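Local structure of mosquitocidal toxin (Lysinibacillus sphaericus, 2VSE) at residues I433-T438 / Q452-I457; N439-F444 / R485-A490; G419-S424 / I549-F554. The protein acts as a mosquitocidal holotoxin, combining an ADP-ribosyltransferase with four ricin-B-like lectin domains that probably bind carbohydrate. All coordinates share one frame; numbering follows the deposited sequence.

Contact 1. Residues I433-T438 / Q452-I457; sequences IEQIST and QVWNLI
Trp454 meets Ile433 edge-on: the indole NE1 gives its hydrogen to Ile433 O at 2.8 Å, along an almost straight line (177°). The carbonyl oxygen lies in the ring plane, while the donor stands above the carbonyl plane. Water 1 also donates to this oxygen and to Gln452 O, giving Ile433 O two donors; the in-plane NE1 bond is what holds the indole's rotation. The side chains of Ile433 and Trp454 cross at about a right angle, with Ile433 CG2 coming within 4.0 Å of Trp454 CZ2. Farther round the benzene half, Gln435 CB approaches obliquely, 3.7 Å from Trp454 CH2. Gln452 keeps CG anti to its carbonyl carbon (chi1 -68°), then runs extended and passes Glu434 at a slant, amide and carboxylate planes 30° apart. Its NE2 makes a bent, weak bond of 3.1 Å to Glu434 OE2. Stronger partners lie elsewhere: Ser445 O for that amide, His442 and Lys449 for the carboxylate. Gln452, Val453 and Trp454 form the Gln-X-Trp signature of ricin-type trefoil repeats. Here it joins strand 431-436, paired with 440-445 in a hairpin, to strand 454-459, which runs between 419-425 and 464-469 in the neighbouring sheet.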
loop_
_atom_site.group_PDB
_atom_site.type_symbol
_atom_site.label_atom_id
_atom_site.label_comp_id
_atom_site.label_asym_id
_atom_site.label_seq_id
_atom_site.Cartn_x
_atom_site.Cartn_y
_atom_site.Cartn_z
ATOM N N ILE A 433 12.932 -15.008 7.904
ATOM C CA ILE A 433 12.711 -16.064 8.881
ATOM C C ILE A 433 12.037 -17.264 8.204
ATOM O O ILE A 433 10.901 -17.165 7.719
ATOM C CB ILE A 433 11.872 -15.574 10.075
ATOM C CG1 ILE A 433 12.502 -14.312 10.699
ATOM C CG2 ILE A 433 11.685 -16.700 11.095
ATOM C CD1 ILE A 433 11.839 -13.844 11.986
ATOM N N GLU A 434 12.755 -18.389 8.185
ATOM C CA GLU A 434 12.317 -19.599 7.506
ATOM C C GLU A 434 12.099 -20.761 8.476
ATOM O O GLU A 434 12.906 -20.994 9.383
ATOM C CB GLU A 434 13.337 -19.976 6.435
ATOM C CG GLU A 434 13.157 -21.345 5.797
ATOM C CD GLU A 434 14.268 -21.663 4.833
ATOM O OE1 GLU A 434 15.158 -22.475 5.188
ATOM O OE2 GLU A 434 14.261 -21.096 3.722
ATOM N N GLN A 435 11.007 -21.491 8.280
ATOM C CA GLN A 435 10.757 -22.674 9.061
ATOM C C GLN A 435 11.256 -23.922 8.334
ATOM O O GLN A 435 10.734 -24.316 7.284
ATOM C CB GLN A 435 9.280 -22.802 9.369
ATOM C CG GLN A 435 8.979 -23.828 10.442
ATOM C CD GLN A 435 7.538 -24.264 10.405
ATOM O OE1 GLN A 435 6.853 -24.068 9.395
ATOM N NE2 GLN A 435 7.063 -24.869 11.495
ATOM N N ILE A 436 12.272 -24.559 8.899
ATOM C CA ILE A 436 12.735 -25.804 8.318
ATOM C C ILE A 436 12.368 -26.977 9.246
ATOM O O ILE A 436 12.279 -26.803 10.474
ATOM C CB ILE A 436 14.221 -25.710 7.874
ATOM C CG1 ILE A 436 14.511 -26.733 6.776
ATOM C CG2 ILE A 436 15.167 -25.797 9.063
ATOM C CD1 ILE A 436 15.129 -26.127 5.531
ATOM N N SER A 437 12.116 -28.148 8.647
ATOM C CA SER A 437 11.309 -29.209 9.282
ATOM C C SER A 437 10.066 -28.594 9.973
ATOM O O SER A 437 9.324 -27.835 9.338
ATOM C CB SER A 437 12.149 -30.096 10.221
ATOM O OG SER A 437 12.814 -29.338 11.225
ATOM N N THR A 438 9.836 -28.895 11.251
ATOM C CA THR A 438 8.681 -28.337 11.956
ATOM C C THR A 438 9.089 -27.506 13.151
ATOM O O THR A 438 8.574 -26.409 13.341
ATOM C CB THR A 438 7.680 -29.413 12.445
ATOM O OG1 THR A 438 8.369 -30.403 13.225
ATOM C CG2 THR A 438 6.953 -30.068 11.265
ATOM N N GLN A 452 8.679 -19.780 4.135
ATOM C CA GLN A 452 9.192 -18.430 4.384
ATOM C C GLN A 452 8.066 -17.410 4.592
ATOM O O GLN A 452 8.303 -16.198 4.618
ATOM C CB GLN A 452 10.115 -17.994 3.247
ATOM C CG GLN A 452 11.406 -18.783 3.185
ATOM C CD GLN A 452 12.298 -18.372 2.030
ATOM O OE1 GLN A 452 11.818 -17.928 0.985
ATOM N NE2 GLN A 452 13.609 -18.526 2.211
ATOM N N VAL A 453 6.843 -17.908 4.752
ATOM C CA VAL A 453 5.673 -17.049 4.892
ATOM C C VAL A 453 4.959 -17.379 6.198
ATOM O O VAL A 453 4.774 -18.545 6.538
ATOM C CB VAL A 453 4.710 -17.199 3.665
ATOM C CG1 VAL A 453 3.470 -16.332 3.821
ATOM C CG2 VAL A 453 5.431 -16.841 2.382
ATOM N N TRP A 454 4.567 -16.348 6.932
ATOM C CA TRP A 454 3.970 -16.537 8.250
ATOM C C TRP A 454 2.600 -15.883 8.319
ATOM O O TRP A 454 2.360 -14.830 7.718
ATOM C CB TRP A 454 4.885 -15.975 9.340
ATOM C CG TRP A 454 6.207 -16.645 9.363
ATOM C CD1 TRP A 454 7.305 -16.313 8.619
ATOM C CD2 TRP A 454 6.584 -17.787 10.149
ATOM N NE1 TRP A 454 8.339 -17.171 8.892
ATOM C CE2 TRP A 454 7.927 -18.089 9.826
ATOM C CE3 TRP A 454 5.913 -18.590 11.086
ATOM C CZ2 TRP A 454 8.622 -19.165 10.410
ATOM C CZ3 TRP A 454 6.598 -19.661 11.664
ATOM C CH2 TRP A 454 7.941 -19.937 11.325
ATOM N N ASN A 455 1.714 -16.532 9.058
ATOM C CA ASN A 455 0.385 -16.045 9.322
ATOM C C ASN A 455 0.426 -15.322 10.671
ATOM O O ASN A 455 0.701 -15.940 11.702
ATOM C CB ASN A 455 -0.551 -17.254 9.396
ATOM C CG ASN A 455 -1.957 -16.961 8.906
ATOM O OD1 ASN A 455 -2.173 -16.195 7.956
ATOM N ND2 ASN A 455 -2.933 -17.606 9.540
ATOM N N LEU A 456 0.216 -14.007 10.654
ATOM C CA LEU A 456 0.105 -13.236 11.886
ATOM C C LEU A 456 -1.367 -13.019 12.178
ATOM O O LEU A 456 -2.082 -12.431 11.367
ATOM C CB LEU A 456 0.839 -11.898 11.778
ATOM C CG LEU A 456 2.374 -11.903 11.916
ATOM C CD1 LEU A 456 3.097 -12.888 10.960
ATOM C CD2 LEU A 456 2.905 -10.481 11.702
ATOM N N ILE A 457 -1.817 -13.538 13.319
ATOM C CA ILE A 457 -3.184 -13.326 13.789
ATOM C C ILE A 457 -3.228 -12.715 15.192
ATOM O O ILE A 457 -2.644 -13.237 16.148
ATOM C CB ILE A 457 -4.096 -14.600 13.662
ATOM C CG1 ILE A 457 -5.117 -14.652 14.803
ATOM C CG2 ILE A 457 -3.279 -15.882 13.627
ATOM C CD1 ILE A 457 -6.493 -15.093 14.372
HETATM O O HOH W 1 9.565 -14.880 6.420
#

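Contact 2. Residues N439-F444 / R485-A490; sequences NKVHIF and RTIVAA
Val441 reaches across with both methyls because its chi1 of -35° sets CG1 beside the backbone N and turns CG2 between N and the carbonyl carbon. CG1 thereby meets Ala489 and CG2 meets Ile487, whose own CG2 is anti to the backbone N. This is hairpin packing in a ricin-type beta-trefoil: strand 440-445 pairs with 431-436, strand 487-490 with 476-479, and the two hairpins come together at the cap of the fold. Val441 CG2 touches Ile487 CG2 at 3.7 Å, the two side chains crossing at a slant. On the other branch, Val441 CG1 lies 4.0 Å from Ala489 CB. Leu477 packs against both Val441 and Ile487, while Leu521 of strand 519-523 adds to the apolar surroundings of Ile487.

The strand segments run at 140° to each other, and a single direct hydrogen bond joins them, Ala489 N to Asn439 O, 3.0 Å long and nearly straight. Its donor sits well above the carbonyl plane. Farther along, where the backbones have separated, water 2 lies between them, within hydrogen-bonding distance of Val441 O (3.0 Å) and Ile487 O (2.9 Å), though it may not serve both at once. At the Asn439 end a second, weaker contact runs the other way: Asn439 CA-H points at Ala489 O, with CA and O 3.3 Å apart.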
loop_
_atom_site.group_PDB
_atom_site.type_symbol
_atom_site.label_atom_id
_atom_site.label_comp_id
_atom_site.label_asym_id
_atom_site.label_seq_id
_atom_site.Cartn_x
_atom_site.Cartn_y
_atom_site.Cartn_z
ATOM N N ASN A 439 10.002 -28.032 13.963
ATOM C CA ASN A 439 10.428 -27.357 15.199
ATOM C C ASN A 439 11.507 -26.272 15.011
ATOM O O ASN A 439 11.735 -25.447 15.911
ATOM C CB ASN A 439 10.857 -28.382 16.271
ATOM C CG ASN A 439 11.812 -29.447 15.734
ATOM O OD1 ASN A 439 12.084 -29.517 14.532
ATOM N ND2 ASN A 439 12.317 -30.294 16.634
ATOM N N LYS A 440 12.149 -26.274 13.840
ATOM C CA LYS A 440 13.324 -25.439 13.613
ATOM C C LYS A 440 13.054 -24.213 12.747
ATOM O O LYS A 440 12.372 -24.290 11.721
ATOM C CB LYS A 440 14.479 -26.274 13.033
ATOM C CG LYS A 440 15.864 -25.623 13.195
ATOM C CD LYS A 440 17.006 -26.583 12.873
ATOM C CE LYS A 440 17.523 -26.444 11.446
ATOM N NZ LYS A 440 18.163 -27.721 10.964
ATOM N N VAL A 441 13.595 -23.080 13.179
ATOM C CA VAL A 441 13.551 -21.844 12.405
ATOM C C VAL A 441 14.962 -21.250 12.301
ATOM O O VAL A 441 15.762 -21.379 13.225
ATOM C CB VAL A 441 12.543 -20.782 13.005
ATOM C CG1 VAL A 441 11.308 -21.462 13.628
ATOM C CG2 VAL A 441 13.224 -19.874 14.012
ATOM N N HIS A 442 15.262 -20.609 11.175
ATOM C CA HIS A 442 16.544 -19.928 10.994
ATOM C C HIS A 442 16.435 -18.849 9.923
ATOM O O HIS A 442 15.422 -18.752 9.229
ATOM C CB HIS A 442 17.683 -20.919 10.668
ATOM C CG HIS A 442 17.475 -21.720 9.414
ATOM N ND1 HIS A 442 18.293 -22.777 9.069
ATOM C CD2 HIS A 442 16.548 -21.628 8.429
ATOM C CE1 HIS A 442 17.890 -23.292 7.921
ATOM N NE2 HIS A 442 16.832 -22.613 7.509
ATOM N N ILE A 443 17.475 -18.035 9.794
ATOM C CA ILE A 443 17.526 -17.032 8.741
ATOM C C ILE A 443 18.017 -17.660 7.428
ATOM O O ILE A 443 18.891 -18.540 7.435
ATOM C CB ILE A 443 18.376 -15.794 9.169
ATOM C CG1 ILE A 443 17.938 -14.538 8.414
ATOM C CG2 ILE A 443 19.874 -16.050 9.061
ATOM C CD1 ILE A 443 16.801 -13.777 9.133
ATOM N N PHE A 444 17.431 -17.225 6.316
ATOM C CA PHE A 444 17.817 -17.716 4.997
ATOM C C PHE A 444 17.494 -16.703 3.896
ATOM O O PHE A 444 16.604 -15.866 4.053
ATOM C CB PHE A 444 17.130 -19.052 4.708
ATOM C CG PHE A 444 18.062 -20.101 4.180
ATOM C CD1 PHE A 444 18.252 -20.257 2.806
ATOM C CD2 PHE A 444 18.758 -20.934 5.057
ATOM C CE1 PHE A 444 19.123 -21.229 2.309
ATOM C CE2 PHE A 444 19.635 -21.913 4.560
ATOM C CZ PHE A 444 19.815 -22.056 3.189
ATOM N N ARG A 485 17.023 -21.180 25.100
ATOM C CA ARG A 485 16.712 -19.743 24.967
ATOM C C ARG A 485 16.683 -19.278 23.491
ATOM O O ARG A 485 16.655 -18.077 23.197
ATOM C CB ARG A 485 17.651 -18.879 25.815
ATOM C CG ARG A 485 17.577 -19.129 27.320
ATOM C CD ARG A 485 18.467 -18.143 28.068
ATOM N NE ARG A 485 18.215 -16.768 27.612
ATOM C CZ ARG A 485 17.639 -15.810 28.340
ATOM N NH1 ARG A 485 17.256 -16.033 29.597
ATOM N NH2 ARG A 485 17.461 -14.611 27.801
ATOM N N THR A 486 16.685 -20.265 22.596
ATOM C CA THR A 486 16.617 -20.127 21.141
ATOM C C THR A 486 15.164 -19.887 20.706
ATOM O O THR A 486 14.233 -20.202 21.451
ATOM C CB THR A 486 17.133 -21.457 20.506
ATOM O OG1 THR A 486 18.565 -21.480 20.514
ATOM C CG2 THR A 486 16.649 -21.655 19.105
ATOM N N ILE A 487 14.973 -19.321 19.511
ATOM C CA ILE A 487 13.646 -19.247 18.894
ATOM C C ILE A 487 13.351 -20.552 18.161
ATOM O O ILE A 487 14.176 -21.040 17.394
ATOM C CB ILE A 487 13.519 -18.056 17.903
ATOM C CG1 ILE A 487 13.711 -16.709 18.623
ATOM C CG2 ILE A 487 12.190 -18.104 17.143
ATOM C CD1 ILE A 487 12.787 -16.454 19.795
ATOM N N VAL A 488 12.172 -21.108 18.415
ATOM C CA VAL A 488 11.754 -22.377 17.824
ATOM C C VAL A 488 10.309 -22.262 17.344
ATOM O O VAL A 488 9.645 -21.248 17.586
ATOM C CB VAL A 488 11.898 -23.558 18.843
ATOM C CG1 VAL A 488 13.334 -23.655 19.388
ATOM C CG2 VAL A 488 10.879 -23.454 19.997
ATOM N N ALA A 489 9.834 -23.295 16.660
ATOM C CA ALA A 489 8.427 -23.417 16.328
ATOM C C ALA A 489 7.864 -24.559 17.158
ATOM O O ALA A 489 8.483 -25.616 17.260
ATOM C CB ALA A 489 8.246 -23.679 14.849
ATOM N N ALA A 490 6.701 -24.348 17.761
ATOM C CA ALA A 490 6.118 -25.372 18.620
ATOM C C ALA A 490 4.595 -25.374 18.615
ATOM O O ALA A 490 3.948 -24.375 18.265
ATOM C CB ALA A 490 6.655 -25.239 20.052
HETATM O O HOH W 2 16.277 -19.983 15.781
#

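Contact 3. Residues G419-S424 / I549-F554; sequences GTYQVS and IKPFSF
Tyr421 crosses Ile549 and Pro551 at a slant, with CD1 and CE1 doing most of the touching. CB sits 3.7 Å from Lys550 O. With CG anti to the carbonyl carbon (chi1 -65°), the CD1 side of the ring is turned to the partner strand, and CG comes against Ile549 CG2. CD1 is tighter still, 3.4 Å from Ile549 CG2, and it also adjoins Pro551 N. CE1 reaches the proline ring at Pro551 CG, 3.8 Å away. At the tip, OH is hydrogen-bonded to Lys417 O.

The two strands are the first and last of this beta-trefoil domain, and their antiparallel pairing joins its beginning to its end. Gln422 and Lys550 form a hydrogen-bonded pair: Gln422 N to Lys550 O and Lys550 N to Gln422 O, both 2.9 Å. Pro551 sits opposite Tyr421 at a non-hydrogen-bonded position, needing no N-H; the next bond is Phe552 N to Thr420 O, 3.0 Å. Thr420 OG1 returns a bond to Phe552 O, 2.6 Å and nearly along the C=O axis. On the side of the sheet away from Tyr421, Gln422 bends at chi2 and brings OE1 obliquely to Phe552 CD1 and CE1, its amide plane turned 35° from the phenyl ring.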
loop_
_atom_site.group_PDB
_atom_site.type_symbol
_atom_site.label_atom_id
_atom_site.label_comp_id
_atom_site.label_asym_id
_atom_site.label_seq_id
_atom_site.Cartn_x
_atom_site.Cartn_y
_atom_site.Cartn_z
ATOM N N GLY A 419 -2.992 -11.435 8.528
ATOM C CA GLY A 419 -2.722 -12.024 7.224
ATOM C C GLY A 419 -1.352 -12.673 7.083
ATOM O O GLY A 419 -0.687 -12.984 8.076
ATOM N N THR A 420 -0.937 -12.885 5.839
ATOM C CA THR A 420 0.349 -13.514 5.544
ATOM C C THR A 420 1.440 -12.491 5.286
ATOM O O THR A 420 1.245 -11.500 4.575
ATOM C CB THR A 420 0.282 -14.470 4.340
ATOM O OG1 THR A 420 -0.491 -13.862 3.304
ATOM C CG2 THR A 420 -0.347 -15.795 4.736
ATOM N N TYR A 421 2.594 -12.759 5.879
ATOM C CA TYR A 421 3.731 -11.859 5.848
ATOM C C TYR A 421 5.036 -12.620 5.722
ATOM O O TYR A 421 5.135 -13.794 6.064
ATOM C CB TYR A 421 3.784 -11.018 7.132
ATOM C CG TYR A 421 2.618 -10.084 7.294
ATOM C CD1 TYR A 421 2.668 -8.783 6.802
ATOM C CD2 TYR A 421 1.462 -10.502 7.938
ATOM C CE1 TYR A 421 1.592 -7.920 6.950
ATOM C CE2 TYR A 421 0.372 -9.657 8.078
ATOM C CZ TYR A 421 0.447 -8.365 7.589
ATOM O OH TYR A 421 -0.629 -7.532 7.748
ATOM N N GLN A 422 6.041 -11.917 5.236
ATOM C CA GLN A 422 7.405 -12.375 5.252
ATOM C C GLN A 422 8.098 -11.466 6.260
ATOM O O GLN A 422 7.831 -10.244 6.303
ATOM C CB GLN A 422 7.973 -12.179 3.866
ATOM C CG GLN A 422 9.028 -13.145 3.465
ATOM C CD GLN A 422 9.011 -13.387 1.986
ATOM O OE1 GLN A 422 8.162 -14.116 1.489
ATOM N NE2 GLN A 422 9.943 -12.775 1.267
ATOM N N VAL A 423 8.930 -12.055 7.111
ATOM C CA VAL A 423 9.608 -11.318 8.175
ATOM C C VAL A 423 11.112 -11.390 7.923
ATOM O O VAL A 423 11.686 -12.474 7.861
ATOM C CB VAL A 423 9.257 -11.894 9.579
ATOM C CG1 VAL A 423 9.837 -11.038 10.667
ATOM C CG2 VAL A 423 7.759 -11.982 9.757
ATOM N N SER A 424 11.742 -10.239 7.755
ATOM C CA SER A 424 13.161 -10.190 7.428
ATOM C C SER A 424 13.902 -9.170 8.289
ATOM O O SER A 424 13.294 -8.274 8.877
ATOM C CB SER A 424 13.354 -9.889 5.941
ATOM O OG SER A 424 12.765 -8.644 5.597
ATOM N N ILE A 549 8.370 -6.305 8.305
ATOM C CA ILE A 549 7.227 -7.188 8.131
ATOM C C ILE A 549 6.470 -6.821 6.862
ATOM O O ILE A 549 5.791 -5.817 6.805
ATOM C CB ILE A 549 6.298 -7.176 9.345
ATOM C CG1 ILE A 549 6.996 -7.796 10.564
ATOM C CG2 ILE A 549 5.005 -7.921 9.043
ATOM C CD1 ILE A 549 6.304 -7.467 11.898
ATOM N N LYS A 550 6.593 -7.653 5.839
ATOM C CA LYS A 550 6.070 -7.305 4.534
ATOM C C LYS A 550 4.945 -8.247 4.082
ATOM O O LYS A 550 5.125 -9.458 4.083
ATOM C CB LYS A 550 7.212 -7.286 3.514
ATOM C CG LYS A 550 6.910 -6.519 2.267
ATOM C CD LYS A 550 8.007 -6.697 1.209
ATOM C CE LYS A 550 9.281 -5.871 1.502
ATOM N NZ LYS A 550 10.255 -5.886 0.331
ATOM N N PRO A 551 3.780 -7.682 3.700
ATOM C CA PRO A 551 2.676 -8.454 3.131
ATOM C C PRO A 551 3.119 -9.380 2.013
ATOM O O PRO A 551 3.884 -8.987 1.134
ATOM C CB PRO A 551 1.754 -7.366 2.573
ATOM C CG PRO A 551 1.947 -6.225 3.518
ATOM C CD PRO A 551 3.421 -6.249 3.826
ATOM N N PHE A 552 2.663 -10.621 2.064
ATOM C CA PHE A 552 2.983 -11.582 1.024
ATOM C C PHE A 552 1.693 -12.242 0.581
ATOM O O PHE A 552 0.917 -12.699 1.407
ATOM C CB PHE A 552 3.987 -12.637 1.522
ATOM C CG PHE A 552 4.532 -13.518 0.427
ATOM C CD1 PHE A 552 5.755 -13.237 -0.158
ATOM C CD2 PHE A 552 3.808 -14.621 -0.030
ATOM C CE1 PHE A 552 6.259 -14.036 -1.189
ATOM C CE2 PHE A 552 4.288 -15.420 -1.058
ATOM C CZ PHE A 552 5.521 -15.128 -1.648
ATOM N N SER A 553 1.449 -12.290 -0.720
ATOM C CA SER A 553 0.286 -13.026 -1.184
ATOM C C SER A 553 0.646 -14.048 -2.241
ATOM O O SER A 553 1.305 -13.722 -3.213
ATOM C CB SER A 553 -0.806 -12.099 -1.710
ATOM O OG SER A 553 -2.030 -12.823 -1.757
ATOM N N PHE A 554 0.208 -15.280 -2.037
ATOM C CA PHE A 554 0.427 -16.333 -3.011
ATOM C C PHE A 554 -0.511 -16.240 -4.212
ATOM O O PHE A 554 -0.114 -16.610 -5.318
ATOM C CB PHE A 554 0.362 -17.721 -2.374
ATOM C CG PHE A 554 1.676 -18.182 -1.796
ATOM C CD1 PHE A 554 2.731 -18.550 -2.630
ATOM C CD2 PHE A 554 1.865 -18.240 -0.420
ATOM C CE1 PHE A 554 3.943 -18.968 -2.099
ATOM C CE2 PHE A 554 3.076 -18.653 0.110
ATOM C CZ PHE A 554 4.115 -19.016 -0.730
#

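How the contacts relate
From the N terminus the chain enters this trefoil domain at 419-424, passes through 433-438 and directly on into 439-444, then meets 452-457, which closes the short loop of contact 1. Contact 2 closes later, at 485-490, so contacts 1 and 2 cross, their segments alternating. Contact 3 closes last, at 549-554, and its span of more than 120 residues encloses both of the others. Contact 1 links the cap hairpin to the sheet, contact 2 joins that hairpin to the next, and contact 3 brings the domain's end strands together. Trp454 N to Tyr421 O and Ile433 N to Val423 O connect contacts 1 and 3, whereas contacts 2 and 3 do not touch.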